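Carboxypeptidase Y inhibitor (Saccharomyces cerevisiae, PDB 1WPX) acts as a specific and potent inhibitor of the serine protease carboxypeptidase Y and belongs to the phosphatidylethanolamine-binding protein family. Local coordinates at residues R59-F64 with I148-P153; D88-V93 with F166-Q171; L113-L118 with K142-L147. All blocks are in the same frame, centred on the assembly; numbering follows the deposited sequence.

Contact 1. Residues R59-F64 with I148-P153; sequences RSKPQF and IEYMGP
The Tyr150 ring presents one face to the backbone around Lys61 and Pro62, and its edge to the peptide that follows Arg59. Lys61 CA stands over that face, 3.8 Å from the ring centroid and only 14° off the normal, a close fit to a CH-pi contact. Pro62 CD makes a second one at 4.2 Å from the same centroid, further from the perpendicular (28°), because it lies on the side of the ring that carries CE1. At the edge, near the ring plane, Arg59 O comes within 3.5 Å of Tyr150 CE2, while Ser60 O approaches obliquely. The ring is put there by a first torsion that carries CG anti to the backbone N of Tyr150 (chi1 180°), which turns the ring toward residues 59-64.

The aliphatic start of Lys61 extends the cover: its CB is 4.0 Å from Tyr150 CG. Beyond that the lysine chain bends at chi3 and leads away, and its NZ makes a weak, long ion pair with Glu115. The two segments exchange no hydrogen bond, and the Tyr150 hydroxyl finds its partners in Ala58 O and Tyr41 OH, so the ring is fixed at its far end as well as over its face. Backbone proximity is greatest where Gly152 passes Arg59, with their CA atoms 4.9 Å apart. Leu113 and Met94 of the sheet also touch Tyr150.

Of the 209 Å² buried, Tyr150 supplies 90 Å². The arrangement is that of a tyrosine ring packed against a loop backbone, where two irregular loops meet at the margin of the antiparallel beta fold of the phosphatidylethanolamine-binding proteins, one loop leading into strand 63-69 and the other running on from strand 145-148.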
loop_
_atom_site.group_PDB
_atom_site.type_symbol
_atom_site.label_atom_id
_atom_site.label_comp_id
_atom_site.label_asym_id
_atom_site.label_seq_id
_atom_site.Cartn_x
_atom_site.Cartn_y
_atom_site.Cartn_z
ATOM N N ARG B 59 2.372 -22.062 -13.358
ATOM C CA ARG B 59 2.494 -23.343 -14.043
ATOM C C ARG B 59 2.432 -24.569 -13.122
ATOM O O ARG B 59 1.785 -25.560 -13.452
ATOM C CB ARG B 59 3.801 -23.348 -14.842
ATOM C CG ARG B 59 3.883 -24.395 -15.923
ATOM C CD ARG B 59 5.242 -24.361 -16.603
ATOM N NE ARG B 59 6.334 -24.393 -15.629
ATOM C CZ ARG B 59 7.568 -24.814 -15.894
ATOM N NH1 ARG B 59 7.879 -25.250 -17.109
ATOM N NH2 ARG B 59 8.495 -24.799 -14.941
ATOM N N SER B 60 3.102 -24.508 -11.974
ATOM C CA SER B 60 3.101 -25.631 -11.035
ATOM C C SER B 60 2.186 -25.361 -9.846
ATOM O O SER B 60 1.629 -24.274 -9.722
ATOM C CB SER B 60 4.521 -25.904 -10.539
ATOM O OG SER B 60 5.387 -26.175 -11.630
ATOM N N LYS B 61 2.025 -26.351 -8.972
ATOM C CA LYS B 61 1.159 -26.175 -7.814
ATOM C C LYS B 61 1.784 -25.220 -6.798
ATOM O O LYS B 61 2.970 -25.316 -6.487
ATOM C CB LYS B 61 0.852 -27.523 -7.150
ATOM C CG LYS B 61 -0.252 -27.416 -6.106
ATOM C CD LYS B 61 -0.822 -28.762 -5.682
ATOM C CE LYS B 61 0.112 -29.525 -4.761
ATOM N NZ LYS B 61 -0.556 -30.764 -4.259
ATOM N N PRO B 62 0.984 -24.278 -6.270
ATOM C CA PRO B 62 1.449 -23.295 -5.289
ATOM C C PRO B 62 1.465 -23.808 -3.854
ATOM O O PRO B 62 0.905 -24.860 -3.553
ATOM C CB PRO B 62 0.456 -22.160 -5.467
ATOM C CG PRO B 62 -0.813 -22.903 -5.691
ATOM C CD PRO B 62 -0.404 -23.984 -6.675
ATOM N N GLN B 63 2.113 -23.050 -2.973
ATOM C CA GLN B 63 2.181 -23.385 -1.554
ATOM C C GLN B 63 1.075 -22.618 -0.829
ATOM O O GLN B 63 0.666 -21.537 -1.267
ATOM C CB GLN B 63 3.530 -22.991 -0.976
ATOM C CG GLN B 63 4.700 -23.644 -1.657
ATOM C CD GLN B 63 6.021 -23.156 -1.104
ATOM O OE1 GLN B 63 6.330 -23.363 0.077
ATOM N NE2 GLN B 63 6.808 -22.492 -1.951
ATOM N N PHE B 64 0.604 -23.170 0.285
ATOM C CA PHE B 64 -0.465 -22.541 1.051
ATOM C C PHE B 64 -0.132 -22.391 2.532
ATOM O O PHE B 64 0.689 -23.125 3.078
ATOM C CB PHE B 64 -1.743 -23.367 0.928
ATOM C CG PHE B 64 -2.195 -23.585 -0.483
ATOM C CD1 PHE B 64 -3.079 -22.695 -1.090
ATOM C CD2 PHE B 64 -1.752 -24.694 -1.205
ATOM C CE1 PHE B 64 -3.523 -22.906 -2.400
ATOM C CE2 PHE B 64 -2.187 -24.916 -2.514
ATOM C CZ PHE B 64 -3.077 -24.018 -3.113
ATOM N N ILE B 148 -8.651 -33.992 -7.969
ATOM C CA ILE B 148 -8.407 -33.363 -9.265
ATOM C C ILE B 148 -7.015 -32.736 -9.283
ATOM O O ILE B 148 -6.813 -31.658 -8.728
ATOM C CB ILE B 148 -9.453 -32.261 -9.547
ATOM C CG1 ILE B 148 -10.854 -32.878 -9.634
ATOM C CG2 ILE B 148 -9.103 -31.521 -10.825
ATOM C CD1 ILE B 148 -11.038 -33.858 -10.774
ATOM N N GLU B 149 -6.057 -33.406 -9.918
ATOM C CA GLU B 149 -4.690 -32.894 -9.976
ATOM C C GLU B 149 -4.629 -31.440 -10.447
ATOM O O GLU B 149 -5.497 -30.972 -11.185
ATOM C CB GLU B 149 -3.815 -33.788 -10.867
ATOM C CG GLU B 149 -4.290 -33.968 -12.313
ATOM C CD GLU B 149 -5.644 -34.680 -12.444
ATOM O OE1 GLU B 149 -5.916 -35.623 -11.661
ATOM O OE2 GLU B 149 -6.431 -34.306 -13.349
ATOM N N TYR B 150 -3.601 -30.724 -10.000
ATOM C CA TYR B 150 -3.431 -29.322 -10.351
ATOM C C TYR B 150 -3.162 -29.059 -11.824
ATOM O O TYR B 150 -2.414 -29.784 -12.478
ATOM C CB TYR B 150 -2.284 -28.702 -9.549
ATOM C CG TYR B 150 -2.048 -27.238 -9.866
ATOM C CD1 TYR B 150 -2.840 -26.245 -9.291
ATOM C CD2 TYR B 150 -1.049 -26.845 -10.756
ATOM C CE1 TYR B 150 -2.644 -24.891 -9.593
ATOM C CE2 TYR B 150 -0.844 -25.500 -11.068
ATOM C CZ TYR B 150 -1.646 -24.528 -10.480
ATOM O OH TYR B 150 -1.451 -23.193 -10.765
ATOM N N MET B 151 -3.774 -27.993 -12.324
ATOM C CA MET B 151 -3.594 -27.551 -13.697
ATOM C C MET B 151 -3.603 -26.022 -13.682
ATOM O O MET B 151 -4.608 -25.407 -13.325
ATOM C CB MET B 151 -4.716 -28.063 -14.588
ATOM C CG MET B 151 -4.432 -27.828 -16.053
ATOM S SD MET B 151 -5.727 -28.429 -17.130
ATOM C CE MET B 151 -6.568 -26.873 -17.495
ATOM N N GLY B 152 -2.477 -25.418 -14.058
ATOM C CA GLY B 152 -2.366 -23.971 -14.068
ATOM C C GLY B 152 -3.284 -23.238 -15.030
ATOM O O GLY B 152 -3.952 -23.859 -15.856
ATOM N N PRO B 153 -3.330 -21.896 -14.949
ATOM C CA PRO B 153 -4.184 -21.095 -15.830
ATOM C C PRO B 153 -3.814 -21.302 -17.292
ATOM O O PRO B 153 -2.632 -21.446 -17.640
ATOM C CB PRO B 153 -3.913 -19.663 -15.372
ATOM C CG PRO B 153 -3.507 -19.827 -13.951
ATOM C CD PRO B 153 -2.604 -21.029 -14.009
#

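Contact 2. Residues D88-V93 with F166-Q171; sequences DLFTLV and FLLYKQ
Strands 90-93 and 166-170 run antiparallel, their axes 161° apart and 4.6 Å at closest approach, with Thr91-Tyr169 and Val93-Leu167 as hydrogen-bonded pairs and Phe90-Lys170 and Leu92-Leu168 as non-hydrogen-bonded ones.

On the face carrying Phe90, Leu92 and Leu168, Leu168 CD1 is the methyl that meets both Leu92 CD1, at 3.7 Å, and the Phe90 CB methylene, at 3.9 Å. The opposite face holds Val93, Leu167 and Tyr169. There Val93 CG1 lies 4.3 Å from Leu167 CD1, and Thr91 O sits at the edge of the Tyr169 ring, near its plane; helix 198-203 covers both Val93 and Tyr169 through Val198.

Polar side chains gather at one end. Lys170, fully extended, runs its CE past Asp88 OD1 at 3.1 Å, leaving NZ in a long salt bridge of 3.6 Å to that oxygen; Asp88 OD2 is bound instead by Gln85 N. Beyond the last pair, Gln171 N still bonds to Leu89 O at 2.8 Å, nearly straight. Gln171 keeps CG beside its own backbone N (chi1 -57°) and then stretches out across Thr91 at about a right angle. Its OE1 accepts the Thr91 OG1 proton at 2.9 Å, the donor tilted 24° out of the amide plane, and also takes the N-H of Asp117, while NE2 has a weak bond to Val175 O. Replacement of Gln171 by a leucine would probably leave the Thr91 hydroxyl and the Asp117 N-H without their shared acceptor in a buried place.

The chemistry thus implies a division of labour: backbone bonds and aliphatic groups hold the strand pair along its length, whereas one buried amide oxygen adds a side-chain tie, at its end, to strand 110-120, which is already bonded by backbone to Phe90 and Leu92.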
loop_
_atom_site.group_PDB
_atom_site.type_symbol
_atom_site.label_atom_id
_atom_site.label_comp_id
_atom_site.label_asym_id
_atom_site.label_seq_id
_atom_site.Cartn_x
_atom_site.Cartn_y
_atom_site.Cartn_z
ATOM N N ASP B 88 -9.847 -31.853 12.640
ATOM C CA ASP B 88 -10.054 -31.098 11.415
ATOM C C ASP B 88 -9.289 -31.534 10.175
ATOM O O ASP B 88 -8.073 -31.689 10.191
ATOM C CB ASP B 88 -9.778 -29.614 11.655
ATOM C CG ASP B 88 -10.868 -28.937 12.462
ATOM O OD1 ASP B 88 -11.952 -29.541 12.636
ATOM O OD2 ASP B 88 -10.638 -27.787 12.909
ATOM N N LEU B 89 -10.036 -31.726 9.098
ATOM C CA LEU B 89 -9.482 -32.092 7.810
ATOM C C LEU B 89 -9.976 -31.021 6.842
ATOM O O LEU B 89 -11.132 -30.604 6.906
ATOM C CB LEU B 89 -9.976 -33.471 7.384
ATOM C CG LEU B 89 -9.417 -34.663 8.165
ATOM C CD1 LEU B 89 -10.015 -35.950 7.616
ATOM C CD2 LEU B 89 -7.900 -34.695 8.045
ATOM N N PHE B 90 -9.105 -30.555 5.956
ATOM C CA PHE B 90 -9.508 -29.513 5.021
ATOM C C PHE B 90 -9.456 -29.894 3.549
ATOM O O PHE B 90 -8.809 -30.870 3.157
ATOM C CB PHE B 90 -8.655 -28.258 5.233
ATOM C CG PHE B 90 -8.705 -27.722 6.630
ATOM C CD1 PHE B 90 -7.890 -28.259 7.623
ATOM C CD2 PHE B 90 -9.582 -26.694 6.960
ATOM C CE1 PHE B 90 -7.947 -27.783 8.926
ATOM C CE2 PHE B 90 -9.652 -26.205 8.261
ATOM C CZ PHE B 90 -8.834 -26.751 9.248
ATOM N N THR B 91 -10.164 -29.108 2.745
ATOM C CA THR B 91 -10.203 -29.287 1.305
ATOM C C THR B 91 -9.820 -27.964 0.653
ATOM O O THR B 91 -10.373 -26.908 0.970
ATOM C CB THR B 91 -11.601 -29.718 0.817
ATOM O OG1 THR B 91 -11.757 -31.127 1.024
ATOM C CG2 THR B 91 -11.778 -29.397 -0.668
ATOM N N LEU B 92 -8.861 -28.042 -0.259
ATOM C CA LEU B 92 -8.361 -26.878 -0.972
ATOM C C LEU B 92 -8.808 -26.961 -2.428
ATOM O O LEU B 92 -8.487 -27.918 -3.136
ATOM C CB LEU B 92 -6.835 -26.857 -0.877
ATOM C CG LEU B 92 -6.095 -25.524 -0.931
ATOM C CD1 LEU B 92 -6.863 -24.430 -0.198
ATOM C CD2 LEU B 92 -4.738 -25.735 -0.294
ATOM N N VAL B 93 -9.550 -25.950 -2.863
ATOM C CA VAL B 93 -10.070 -25.896 -4.224
ATOM C C VAL B 93 -9.537 -24.721 -5.046
ATOM O O VAL B 93 -9.196 -23.677 -4.503
ATOM C CB VAL B 93 -11.618 -25.790 -4.201
ATOM C CG1 VAL B 93 -12.157 -25.505 -5.597
ATOM C CG2 VAL B 93 -12.213 -27.071 -3.661
ATOM N N PHE B 166 -8.981 -19.499 -5.099
ATOM C CA PHE B 166 -8.610 -20.550 -4.160
ATOM C C PHE B 166 -9.598 -20.501 -2.996
ATOM O O PHE B 166 -9.907 -19.420 -2.486
ATOM C CB PHE B 166 -7.195 -20.338 -3.620
ATOM C CG PHE B 166 -6.118 -20.599 -4.625
ATOM C CD1 PHE B 166 -5.477 -19.544 -5.270
ATOM C CD2 PHE B 166 -5.736 -21.905 -4.926
ATOM C CE1 PHE B 166 -4.467 -19.786 -6.197
ATOM C CE2 PHE B 166 -4.729 -22.155 -5.851
ATOM C CZ PHE B 166 -4.090 -21.092 -6.489
ATOM N N LEU B 167 -10.099 -21.666 -2.589
ATOM C CA LEU B 167 -11.045 -21.749 -1.478
ATOM C C LEU B 167 -10.673 -22.868 -0.509
ATOM O O LEU B 167 -10.388 -23.997 -0.925
ATOM C CB LEU B 167 -12.472 -21.982 -1.989
ATOM C CG LEU B 167 -13.045 -20.969 -2.981
ATOM C CD1 LEU B 167 -12.780 -21.455 -4.389
ATOM C CD2 LEU B 167 -14.533 -20.818 -2.772
ATOM N N LEU B 168 -10.670 -22.547 0.784
ATOM C CA LEU B 168 -10.342 -23.525 1.810
ATOM C C LEU B 168 -11.611 -23.942 2.554
ATOM O O LEU B 168 -12.314 -23.102 3.121
ATOM C CB LEU B 168 -9.327 -22.945 2.802
ATOM C CG LEU B 168 -8.850 -23.915 3.889
ATOM C CD1 LEU B 168 -8.013 -24.999 3.244
ATOM C CD2 LEU B 168 -8.033 -23.186 4.943
ATOM N N TYR B 169 -11.906 -25.239 2.543
ATOM C CA TYR B 169 -13.090 -25.750 3.227
ATOM C C TYR B 169 -12.744 -26.690 4.372
ATOM O O TYR B 169 -11.750 -27.413 4.318
ATOM C CB TYR B 169 -13.992 -26.515 2.260
ATOM C CG TYR B 169 -14.688 -25.676 1.221
ATOM C CD1 TYR B 169 -14.079 -25.402 -0.002
ATOM C CD2 TYR B 169 -15.970 -25.173 1.453
ATOM C CE1 TYR B 169 -14.733 -24.647 -0.976
ATOM C CE2 TYR B 169 -16.632 -24.414 0.495
ATOM C CZ TYR B 169 -16.010 -24.155 -0.723
ATOM O OH TYR B 169 -16.673 -23.424 -1.687
ATOM N N LYS B 170 -13.569 -26.672 5.412
ATOM C CA LYS B 170 -13.380 -27.572 6.541
ATOM C C LYS B 170 -14.335 -28.730 6.278
ATOM O O LYS B 170 -15.512 -28.504 6.007
ATOM C CB LYS B 170 -13.762 -26.902 7.856
ATOM C CG LYS B 170 -13.696 -27.858 9.030
ATOM C CD LYS B 170 -14.444 -27.327 10.235
ATOM C CE LYS B 170 -14.499 -28.381 11.334
ATOM N NZ LYS B 170 -15.183 -27.887 12.568
ATOM N N GLN B 171 -13.834 -29.959 6.336
ATOM C CA GLN B 171 -14.672 -31.131 6.094
ATOM C C GLN B 171 -15.417 -31.509 7.369
ATOM O O GLN B 171 -14.948 -31.217 8.465
ATOM C CB GLN B 171 -13.808 -32.309 5.636
ATOM C CG GLN B 171 -12.987 -32.010 4.392
ATOM C CD GLN B 171 -12.027 -33.129 4.018
ATOM O OE1 GLN B 171 -11.192 -32.971 3.125
ATOM N NE2 GLN B 171 -12.144 -34.266 4.694
#

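Contact 3. Residues L113-L118 with K142-L147; sequences LVECDL and KGSNTL
Cys116 N donates to Asn145 O at 2.8 Å, the shortest backbone bond between these segments, and Asn145 N returns a bond to Cys116 O at 2.9 Å. This reciprocal pair is the hydrogen-bonded rung of a short antiparallel ladder, with Glu115-Thr146 beside it as the non-hydrogen-bonded rung. In both bonds of the pair the donor stands 35° out of the carbonyl plane.

Beside the end of the ladder, strand 110-120 forms a G1 beta bulge against strand 90-96: Asp117 and Leu118 both face Phe90. The left-handed backbone of Asp117 (phi 57°) fits that motif and marks the corner at which the chain turns. Past the corner the two segments stay close, with Ser144 CA directed at Asp117 O in a CA-H...O contact of 3.5 Å. Asp117 OD2 is hydrogen-bonded to the OG of Ser177, a residue whose side chain also touches Cys116.

Ser144 packs by its CB, 3.9 Å from Leu118 CD2. Its OG stands between the backbone N and the carbonyl carbon, where it bonds to Thr141 O within its own loop. On the same face as Thr146, Glu115 lays its CG against Thr146 OG1 at 3.5 Å.

At the other end the side chains are apolar, while Leu147 N bonds to Val114 O at 2.9 Å with a bent N-H angle of 139°, as the chain turns a corner at Leu147. Val114 CG1 packs on Leu147 CB at 4.0 Å. Trp201 of helix 198-203 touches Val114 and Leu147 together, and Leu147 CD1 meets Cys116 SG at 3.9 Å.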
loop_
_atom_site.group_PDB
_atom_site.type_symbol
_atom_site.label_atom_id
_atom_site.label_comp_id
_atom_site.label_asym_id
_atom_site.label_seq_id
_atom_site.Cartn_x
_atom_site.Cartn_y
_atom_site.Cartn_z
ATOM N N LEU B 113 -8.136 -27.559 -9.401
ATOM C CA LEU B 113 -7.511 -28.307 -8.325
ATOM C C LEU B 113 -8.492 -28.609 -7.209
ATOM O O LEU B 113 -9.404 -27.822 -6.937
ATOM C CB LEU B 113 -6.318 -27.502 -7.795
ATOM C CG LEU B 113 -5.445 -27.936 -6.613
ATOM C CD1 LEU B 113 -6.152 -27.619 -5.321
ATOM C CD2 LEU B 113 -5.101 -29.411 -6.723
ATOM N N VAL B 114 -8.304 -29.768 -6.583
ATOM C CA VAL B 114 -9.135 -30.219 -5.474
ATOM C C VAL B 114 -8.357 -31.214 -4.627
ATOM O O VAL B 114 -8.231 -32.374 -4.992
ATOM C CB VAL B 114 -10.426 -30.917 -5.950
ATOM C CG1 VAL B 114 -11.156 -31.511 -4.756
ATOM C CG2 VAL B 114 -11.327 -29.932 -6.649
ATOM N N GLU B 115 -7.830 -30.743 -3.503
ATOM C CA GLU B 115 -7.068 -31.576 -2.579
ATOM C C GLU B 115 -7.883 -31.766 -1.308
ATOM O O GLU B 115 -8.403 -30.795 -0.750
ATOM C CB GLU B 115 -5.758 -30.895 -2.220
ATOM C CG GLU B 115 -4.537 -31.556 -2.778
ATOM C CD GLU B 115 -3.289 -30.996 -2.151
ATOM O OE1 GLU B 115 -3.026 -29.789 -2.343
ATOM O OE2 GLU B 115 -2.582 -31.759 -1.458
ATOM N N CYS B 116 -7.983 -33.006 -0.836
ATOM C CA CYS B 116 -8.764 -33.275 0.364
ATOM C C CYS B 116 -7.993 -34.000 1.452
ATOM O O CYS B 116 -6.867 -34.463 1.240
ATOM C CB CYS B 116 -10.007 -34.086 0.009
ATOM S SG CYS B 116 -10.966 -33.404 -1.354
ATOM N N ASP B 117 -8.624 -34.090 2.620
ATOM C CA ASP B 117 -8.048 -34.754 3.777
ATOM C C ASP B 117 -6.700 -34.133 4.136
ATOM O O ASP B 117 -5.720 -34.839 4.372
ATOM C CB ASP B 117 -7.881 -36.247 3.499
ATOM C CG ASP B 117 -9.091 -36.851 2.811
ATOM O OD1 ASP B 117 -10.227 -36.658 3.303
ATOM O OD2 ASP B 117 -8.903 -37.525 1.772
ATOM N N LEU B 118 -6.672 -32.803 4.165
ATOM C CA LEU B 118 -5.479 -32.039 4.503
ATOM C C LEU B 118 -5.557 -31.672 5.972
ATOM O O LEU B 118 -6.618 -31.284 6.453
ATOM C CB LEU B 118 -5.429 -30.742 3.695
ATOM C CG LEU B 118 -4.985 -30.746 2.236
ATOM C CD1 LEU B 118 -5.501 -29.496 1.539
ATOM C CD2 LEU B 118 -3.466 -30.819 2.174
ATOM N N LYS B 142 1.160 -34.953 3.446
ATOM C CA LYS B 142 1.235 -36.411 3.558
ATOM C C LYS B 142 -0.034 -37.206 3.231
ATOM O O LYS B 142 -0.253 -37.618 2.086
ATOM C CB LYS B 142 1.703 -36.810 4.960
ATOM C CG LYS B 142 3.124 -36.411 5.289
ATOM C CD LYS B 142 4.100 -36.964 4.272
ATOM C CE LYS B 142 5.499 -36.417 4.515
ATOM N NZ LYS B 142 6.429 -36.749 3.396
ATOM N N GLY B 143 -0.865 -37.429 4.243
ATOM C CA GLY B 143 -2.070 -38.215 4.038
ATOM C C GLY B 143 -3.210 -37.606 3.246
ATOM O O GLY B 143 -4.357 -38.015 3.416
ATOM N N SER B 144 -2.925 -36.649 2.373
ATOM C CA SER B 144 -4.002 -36.032 1.605
ATOM C C SER B 144 -4.379 -36.855 0.380
ATOM O O SER B 144 -3.670 -37.786 0.007
ATOM C CB SER B 144 -3.604 -34.617 1.175
ATOM O OG SER B 144 -2.463 -34.643 0.334
ATOM N N ASN B 145 -5.505 -36.508 -0.236
ATOM C CA ASN B 145 -5.978 -37.195 -1.432
ATOM C C ASN B 145 -6.398 -36.170 -2.476
ATOM O O ASN B 145 -7.310 -35.373 -2.252
ATOM C CB ASN B 145 -7.170 -38.114 -1.113
ATOM C CG ASN B 145 -6.797 -39.268 -0.189
ATOM O OD1 ASN B 145 -6.790 -39.129 1.037
ATOM N ND2 ASN B 145 -6.470 -40.412 -0.780
ATOM N N THR B 146 -5.726 -36.194 -3.618
ATOM C CA THR B 146 -6.030 -35.272 -4.699
ATOM C C THR B 146 -7.110 -35.852 -5.607
ATOM O O THR B 146 -6.872 -36.827 -6.311
ATOM C CB THR B 146 -4.770 -34.994 -5.558
ATOM O OG1 THR B 146 -3.768 -34.360 -4.753
ATOM C CG2 THR B 146 -5.110 -34.094 -6.736
ATOM N N LEU B 147 -8.298 -35.262 -5.588
ATOM C CA LEU B 147 -9.377 -35.733 -6.442
ATOM C C LEU B 147 -9.183 -35.206 -7.859
ATOM O O LEU B 147 -9.514 -35.881 -8.830
ATOM C CB LEU B 147 -10.738 -35.263 -5.921
ATOM C CG LEU B 147 -11.179 -35.716 -4.528
ATOM C CD1 LEU B 147 -12.623 -35.286 -4.303
ATOM C CD2 LEU B 147 -11.042 -37.220 -4.398
#

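The three contacts belong to one antiparallel fold but sit at different depths. Contact 2 is buried, contact 3 is partly buried, and contact 1 joins loops at the surface. Contacts 2 and 3 are joined by the neighbouring strands 90-96 and 110-120, through probable backbone hydrogen bonds from Phe90 N to Leu118 O and Leu92 N to Glu115 O, with centres about 9 Å apart. Contact 1 meets contact 2 where Phe64 packs on Leu92 and Phe166, and reaches contact 3 through Ile148 O to Val114 N, a probable hydrogen bond. Chemistry follows place: ladder bonds with apolar cover inside, fewer rungs at the corner, and CH-pi and apolar contacts without hydrogen bonds between the loops.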